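Local atomic coordinates of aerobactin synthase IucA (Klebsiella pneumoniae subsp. pneumoniae, PDB entry 5JM8), a protein that probably joins citrate to a hydroxamate-bearing lysine derivative at the expense of ATP, a step in making the siderophore aerobactin. Residues F177-I189 / D219-E232. Numbering follows the deposited sequence.
Sequences FPLRWFAVNKTQI and DNQWLFPLHPWQGE
Lys186 and Trp222 introduce an antiparallel strand pairing between segments 29 residues apart in sequence, in which both faces of the sheet use aliphatic carbons laid over aromatic ring faces. CB of Lys186 sits over one face of the indole, 3.6 Å from the centroid of the six-membered ring of Trp222, a CH-pi contact. CD1 of Ile189 reaches CE3 of the same indole at 3.5 Å. The indole is also held by the loop just before its strand, since Trp222 NE1 donates to Asp219 O at 2.8 Å, from above the carbonyl plane.

Further along the same face, CG2 of Val184 presses on CB of Phe224, and the two methyls of Leu226 lie across Phe182: CD1 is 3.9 Å from the ring centroid, while CD2 touches CE2 of Phe182. With its CG anti to the backbone N (chi1 -175°) and its chain extended, Arg180 runs past Gly231, with CD 4.0 Å from Gly231 CA; its guanidinium meets Asp251 in a salt bridge. On the other face, CB of Pro225 lies over the six-membered ring of Trp181, and OE1 of Gln221 approaches CB of Ala183.

Between the faces, Phe182 and Phe224 exchange backbone bonds, as do Val184 and Trp222; Lys186 N closes the ladder on Asn220 O. Beyond the strand, His227 ND1 takes Trp229 N in the ring plane at 3.1 Å, an N-cap for helix 228-235.

Strand 177-185 is thus the middle of a three-stranded antiparallel sheet, flanked by 221-226 and 249-255; helix 198-209 packs against Leu179 and Leu223, and strand 329-334 against Val184 and Phe224.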
loop_
_atom_site.group_PDB
_atom_site.type_symbol
_atom_site.label_atom_id
_atom_site.label_comp_id
_atom_site.label_asym_id
_atom_site.label_seq_id
_atom_site.Cartn_x
_atom_site.Cartn_y
_atom_site.Cartn_z
ATOM N N PHE A 177 -12.793 6.691 -16.767
ATOM C CA PHE A 177 -12.274 7.384 -17.937
ATOM C C PHE A 177 -11.569 8.675 -17.542
ATOM O O PHE A 177 -11.921 9.292 -16.537
ATOM C CB PHE A 177 -13.407 7.686 -18.918
ATOM C CG PHE A 177 -14.562 8.422 -18.301
ATOM C CD1 PHE A 177 -14.494 9.788 -18.088
ATOM C CD2 PHE A 177 -15.716 7.748 -17.938
ATOM C CE1 PHE A 177 -15.551 10.468 -17.521
ATOM C CE2 PHE A 177 -16.778 8.424 -17.371
ATOM C CZ PHE A 177 -16.696 9.786 -17.162
ATOM N N PRO A 178 -10.569 9.093 -18.335
ATOM C CA PRO A 178 -9.951 10.391 -18.062
ATOM C C PRO A 178 -10.839 11.524 -18.569
ATOM O O PRO A 178 -11.658 11.294 -19.459
ATOM C CB PRO A 178 -8.636 10.318 -18.834
ATOM C CG PRO A 178 -8.954 9.452 -19.997
ATOM C CD PRO A 178 -9.968 8.441 -19.513
ATOM N N LEU A 179 -10.683 12.720 -18.012
ATOM C CA LEU A 179 -11.499 13.857 -18.424
ATOM C C LEU A 179 -11.124 14.339 -19.816
ATOM O O LEU A 179 -10.040 14.044 -20.314
ATOM C CB LEU A 179 -11.352 15.018 -17.440
ATOM C CG LEU A 179 -11.851 14.799 -16.015
ATOM C CD1 LEU A 179 -11.649 16.066 -15.203
ATOM C CD2 LEU A 179 -13.311 14.382 -16.013
ATOM N N ARG A 180 -12.038 15.080 -20.433
ATOM C CA ARG A 180 -11.743 15.817 -21.650
ATOM C C ARG A 180 -11.310 17.216 -21.242
ATOM O O ARG A 180 -11.773 17.733 -20.226
ATOM C CB ARG A 180 -12.961 15.862 -22.570
ATOM C CG ARG A 180 -12.707 16.514 -23.913
ATOM C CD ARG A 180 -13.934 16.402 -24.792
ATOM N NE ARG A 180 -13.718 16.942 -26.130
ATOM C CZ ARG A 180 -13.185 16.260 -27.136
ATOM N NH1 ARG A 180 -12.794 15.003 -26.968
ATOM N NH2 ARG A 180 -13.039 16.840 -28.319
ATOM N N TRP A 181 -10.423 17.827 -22.023
ATOM C CA TRP A 181 -9.825 19.102 -21.635
ATOM C C TRP A 181 -9.791 20.120 -22.770
ATOM O O TRP A 181 -9.418 19.791 -23.896
ATOM C CB TRP A 181 -8.403 18.870 -21.122
ATOM C CG TRP A 181 -8.331 18.033 -19.876
ATOM C CD1 TRP A 181 -8.245 16.673 -19.805
ATOM C CD2 TRP A 181 -8.328 18.506 -18.524
ATOM N NE1 TRP A 181 -8.190 16.270 -18.492
ATOM C CE2 TRP A 181 -8.241 17.378 -17.686
ATOM C CE3 TRP A 181 -8.393 19.775 -17.941
ATOM C CZ2 TRP A 181 -8.215 17.480 -16.298
ATOM C CZ3 TRP A 181 -8.369 19.874 -16.565
ATOM C CH2 TRP A 181 -8.279 18.735 -15.758
ATOM N N PHE A 182 -10.186 21.352 -22.456
ATOM C CA PHE A 182 -10.071 22.475 -23.383
ATOM C C PHE A 182 -9.090 23.510 -22.853
ATOM O O PHE A 182 -9.112 23.843 -21.668
ATOM C CB PHE A 182 -11.423 23.163 -23.605
ATOM C CG PHE A 182 -12.430 22.339 -24.362
ATOM C CD1 PHE A 182 -12.094 21.118 -24.928
ATOM C CD2 PHE A 182 -13.724 22.803 -24.513
ATOM C CE1 PHE A 182 -13.034 20.378 -25.621
ATOM C CE2 PHE A 182 -14.667 22.067 -25.203
ATOM C CZ PHE A 182 -14.321 20.856 -25.758
ATOM N N ALA A 183 -8.237 24.023 -23.733
ATOM C CA ALA A 183 -7.486 25.234 -23.430
ATOM C C ALA A 183 -8.369 26.414 -23.813
ATOM O O ALA A 183 -8.770 26.542 -24.969
ATOM C CB ALA A 183 -6.166 25.270 -24.174
ATOM N N VAL A 184 -8.684 27.255 -22.832
ATOM C CA VAL A 184 -9.671 28.314 -23.009
ATOM C C VAL A 184 -9.141 29.670 -22.556
ATOM O O VAL A 184 -8.538 29.782 -21.488
ATOM C CB VAL A 184 -10.961 28.000 -22.221
ATOM C CG1 VAL A 184 -12.013 29.076 -22.454
ATOM C CG2 VAL A 184 -11.501 26.632 -22.603
ATOM N N ASN A 185 -9.372 30.697 -23.368
ATOM C CA ASN A 185 -9.015 32.058 -22.984
ATOM C C ASN A 185 -9.890 32.498 -21.814
ATOM O O ASN A 185 -11.101 32.279 -21.819
ATOM C CB ASN A 185 -9.168 33.019 -24.171
ATOM C CG ASN A 185 -8.649 34.421 -23.867
ATOM O OD1 ASN A 185 -8.764 34.913 -22.746
ATOM N ND2 ASN A 185 -8.083 35.071 -24.875
ATOM N N LYS A 186 -9.268 33.126 -20.819
ATOM C CA LYS A 186 -9.953 33.512 -19.588
ATOM C C LYS A 186 -11.161 34.413 -19.834
ATOM O O LYS A 186 -12.076 34.474 -19.011
ATOM C CB LYS A 186 -8.978 34.216 -18.649
ATOM C CG LYS A 186 -8.392 35.503 -19.204
ATOM C CD LYS A 186 -7.406 36.110 -18.220
ATOM C CE LYS A 186 -6.796 37.391 -18.751
ATOM N NZ LYS A 186 -5.806 37.958 -17.797
ATOM N N THR A 187 -11.162 35.108 -20.968
ATOM C CA THR A 187 -12.284 35.967 -21.339
ATOM C C THR A 187 -13.536 35.154 -21.641
ATOM O O THR A 187 -14.616 35.721 -21.815
ATOM C CB THR A 187 -11.968 36.828 -22.578
ATOM O OG1 THR A 187 -11.761 35.979 -23.714
ATOM C CG2 THR A 187 -10.728 37.684 -22.351
ATOM N N GLN A 188 -13.384 33.833 -21.718
ATOM C CA GLN A 188 -14.510 32.943 -21.979
ATOM C C GLN A 188 -14.748 31.964 -20.829
ATOM O O GLN A 188 -15.494 30.994 -20.976
ATOM C CB GLN A 188 -14.284 32.172 -23.281
ATOM C CG GLN A 188 -14.157 33.064 -24.507
ATOM C CD GLN A 188 -15.346 33.991 -24.682
ATOM O OE1 GLN A 188 -15.204 35.213 -24.669
ATOM N NE2 GLN A 188 -16.528 33.411 -24.852
ATOM N N ILE A 189 -14.116 32.230 -19.689
ATOM C CA ILE A 189 -14.280 31.401 -18.499
ATOM C C ILE A 189 -14.996 32.164 -17.394
ATOM O O ILE A 189 -14.445 33.102 -16.818
ATOM C CB ILE A 189 -12.923 30.903 -17.964
ATOM C CG1 ILE A 189 -12.289 29.939 -18.968
ATOM C CG2 ILE A 189 -13.099 30.207 -16.615
ATOM C CD1 ILE A 189 -10.860 29.562 -18.642
ATOM N N ASP A 219 -1.083 32.742 -18.859
ATOM C CA ASP A 219 -1.803 33.800 -18.162
ATOM C C ASP A 219 -3.205 33.974 -18.721
ATOM O O ASP A 219 -4.166 34.131 -17.971
ATOM C CB ASP A 219 -1.046 35.128 -18.258
ATOM C CG ASP A 219 0.269 35.108 -17.503
ATOM O OD1 ASP A 219 0.402 34.309 -16.554
ATOM O OD2 ASP A 219 1.171 35.898 -17.857
ATOM N N ASN A 220 -3.314 33.935 -20.044
ATOM C CA ASN A 220 -4.587 34.166 -20.705
ATOM C C ASN A 220 -5.308 32.869 -21.027
ATOM O O ASN A 220 -6.536 32.818 -21.019
ATOM C CB ASN A 220 -4.372 34.974 -21.981
ATOM C CG ASN A 220 -3.815 36.356 -21.704
ATOM O OD1 ASN A 220 -4.091 36.953 -20.662
ATOM N ND2 ASN A 220 -3.020 36.870 -22.635
ATOM N N GLN A 221 -4.536 31.822 -21.297
ATOM C CA GLN A 221 -5.091 30.543 -21.727
ATOM C C GLN A 221 -5.089 29.535 -20.576
ATOM O O GLN A 221 -4.029 29.125 -20.100
ATOM C CB GLN A 221 -4.299 30.015 -22.933
ATOM C CG GLN A 221 -4.513 28.542 -23.240
ATOM C CD GLN A 221 -3.814 28.092 -24.514
ATOM O OE1 GLN A 221 -4.457 27.886 -25.541
ATOM N NE2 GLN A 221 -2.497 27.917 -24.445
ATOM N N TRP A 222 -6.286 29.141 -20.144
ATOM C CA TRP A 222 -6.456 28.249 -19.000
ATOM C C TRP A 222 -6.973 26.877 -19.418
ATOM O O TRP A 222 -7.667 26.743 -20.427
ATOM C CB TRP A 222 -7.425 28.856 -17.984
ATOM C CG TRP A 222 -7.022 30.202 -17.466
ATOM C CD1 TRP A 222 -5.853 30.862 -17.710
ATOM C CD2 TRP A 222 -7.794 31.054 -16.614
ATOM N NE1 TRP A 222 -5.850 32.072 -17.062
ATOM C CE2 TRP A 222 -7.031 32.214 -16.382
ATOM C CE3 TRP A 222 -9.057 30.948 -16.024
ATOM C CZ2 TRP A 222 -7.489 33.261 -15.586
ATOM C CZ3 TRP A 222 -9.510 31.988 -15.233
ATOM C CH2 TRP A 222 -8.728 33.130 -15.022
ATOM N N LEU A 223 -6.644 25.865 -18.622
ATOM C CA LEU A 223 -7.148 24.515 -18.836
ATOM C C LEU A 223 -8.521 24.371 -18.187
ATOM O O LEU A 223 -8.718 24.770 -17.037
ATOM C CB LEU A 223 -6.173 23.481 -18.272
ATOM C CG LEU A 223 -4.780 23.472 -18.904
ATOM C CD1 LEU A 223 -3.857 22.530 -18.144
ATOM C CD2 LEU A 223 -4.857 23.078 -20.372
ATOM N N PHE A 224 -9.459 23.794 -18.932
ATOM C CA PHE A 224 -10.859 23.741 -18.531
ATOM C C PHE A 224 -11.399 22.318 -18.682
ATOM O O PHE A 224 -11.488 21.807 -19.798
ATOM C CB PHE A 224 -11.667 24.726 -19.377
ATOM C CG PHE A 224 -13.098 24.872 -18.950
ATOM C CD1 PHE A 224 -13.452 25.771 -17.959
ATOM C CD2 PHE A 224 -14.091 24.126 -19.557
ATOM C CE1 PHE A 224 -14.773 25.909 -17.575
ATOM C CE2 PHE A 224 -15.407 24.259 -19.179
ATOM C CZ PHE A 224 -15.750 25.152 -18.187
ATOM N N PRO A 225 -11.758 21.666 -17.563
ATOM C CA PRO A 225 -12.168 20.258 -17.630
ATOM C C PRO A 225 -13.598 20.062 -18.123
ATOM O O PRO A 225 -14.465 20.889 -17.845
ATOM C CB PRO A 225 -12.034 19.794 -16.181
ATOM C CG PRO A 225 -12.339 21.014 -15.386
ATOM C CD PRO A 225 -11.798 22.176 -16.180
ATOM N N LEU A 226 -13.827 18.969 -18.847
ATOM C CA LEU A 226 -15.150 18.638 -19.370
ATOM C C LEU A 226 -15.476 17.155 -19.232
ATOM O O LEU A 226 -14.582 16.312 -19.181
ATOM C CB LEU A 226 -15.260 19.030 -20.847
ATOM C CG LEU A 226 -15.570 20.493 -21.170
ATOM C CD1 LEU A 226 -14.300 21.306 -21.279
ATOM C CD2 LEU A 226 -16.381 20.590 -22.449
ATOM N N HIS A 227 -16.769 16.853 -19.178
ATOM C CA HIS A 227 -17.247 15.479 -19.234
ATOM C C HIS A 227 -17.105 15.003 -20.680
ATOM O O HIS A 227 -17.535 15.705 -21.597
ATOM C CB HIS A 227 -18.700 15.394 -18.757
ATOM C CG HIS A 227 -19.218 13.996 -18.608
ATOM N ND1 HIS A 227 -19.327 13.123 -19.667
ATOM C CD2 HIS A 227 -19.671 13.326 -17.521
ATOM C CE1 HIS A 227 -19.817 11.972 -19.241
ATOM N NE2 HIS A 227 -20.035 12.069 -17.942
ATOM N N PRO A 228 -16.490 13.823 -20.896
ATOM C CA PRO A 228 -16.208 13.379 -22.268
ATOM C C PRO A 228 -17.425 13.385 -23.190
ATOM O O PRO A 228 -17.282 13.644 -24.382
ATOM C CB PRO A 228 -15.694 11.950 -22.072
ATOM C CG PRO A 228 -15.115 11.946 -20.715
ATOM C CD PRO A 228 -15.986 12.858 -19.902
ATOM N N TRP A 229 -18.604 13.109 -22.643
ATOM C CA TRP A 229 -19.828 13.093 -23.436
ATOM C C TRP A 229 -20.368 14.507 -23.668
ATOM O O TRP A 229 -20.773 14.840 -24.780
ATOM C CB TRP A 229 -20.891 12.226 -22.759
ATOM C CG TRP A 229 -22.091 11.980 -23.624
ATOM C CD1 TRP A 229 -22.216 11.039 -24.603
ATOM C CD2 TRP A 229 -23.336 12.689 -23.587
ATOM N NE1 TRP A 229 -23.460 11.117 -25.180
ATOM C CE2 TRP A 229 -24.168 12.122 -24.574
ATOM C CE3 TRP A 229 -23.829 13.747 -22.816
ATOM C CZ2 TRP A 229 -25.464 12.578 -24.811
ATOM C CZ3 TRP A 229 -25.117 14.197 -23.053
ATOM C CH2 TRP A 229 -25.919 13.613 -24.042
ATOM N N GLN A 230 -20.377 15.335 -22.626
ATOM C CA GLN A 230 -20.803 16.727 -22.767
ATOM C C GLN A 230 -19.883 17.494 -23.695
ATOM O O GLN A 230 -20.340 18.263 -24.539
ATOM C CB GLN A 230 -20.834 17.436 -21.414
ATOM C CG GLN A 230 -22.076 17.176 -20.601
ATOM C CD GLN A 230 -23.318 17.797 -21.209
ATOM O OE1 GLN A 230 -24.272 17.097 -21.541
ATOM N NE2 GLN A 230 -23.317 19.118 -21.343
ATOM N N GLY A 231 -18.583 17.289 -23.520
ATOM C CA GLY A 231 -17.587 18.004 -24.290
ATOM C C GLY A 231 -17.735 17.786 -25.781
ATOM O O GLY A 231 -17.608 18.727 -26.562
ATOM N N GLU A 232 -18.002 16.546 -26.177
ATOM C CA GLU A 232 -18.181 16.220 -27.587
ATOM C C GLU A 232 -19.455 16.863 -28.128
ATOM O O GLU A 232 -19.535 17.204 -29.310
ATOM C CB GLU A 232 -18.220 14.703 -27.787
ATOM C CG GLU A 232 -16.878 14.027 -27.547
ATOM C CD GLU A 232 -16.950 12.509 -27.599
ATOM O OE1 GLU A 232 -18.062 11.952 -27.480
ATOM O OE2 GLU A 232 -15.886 11.871 -27.762
HETATM O O HOH W 1 -14.002 12.672 -24.941
#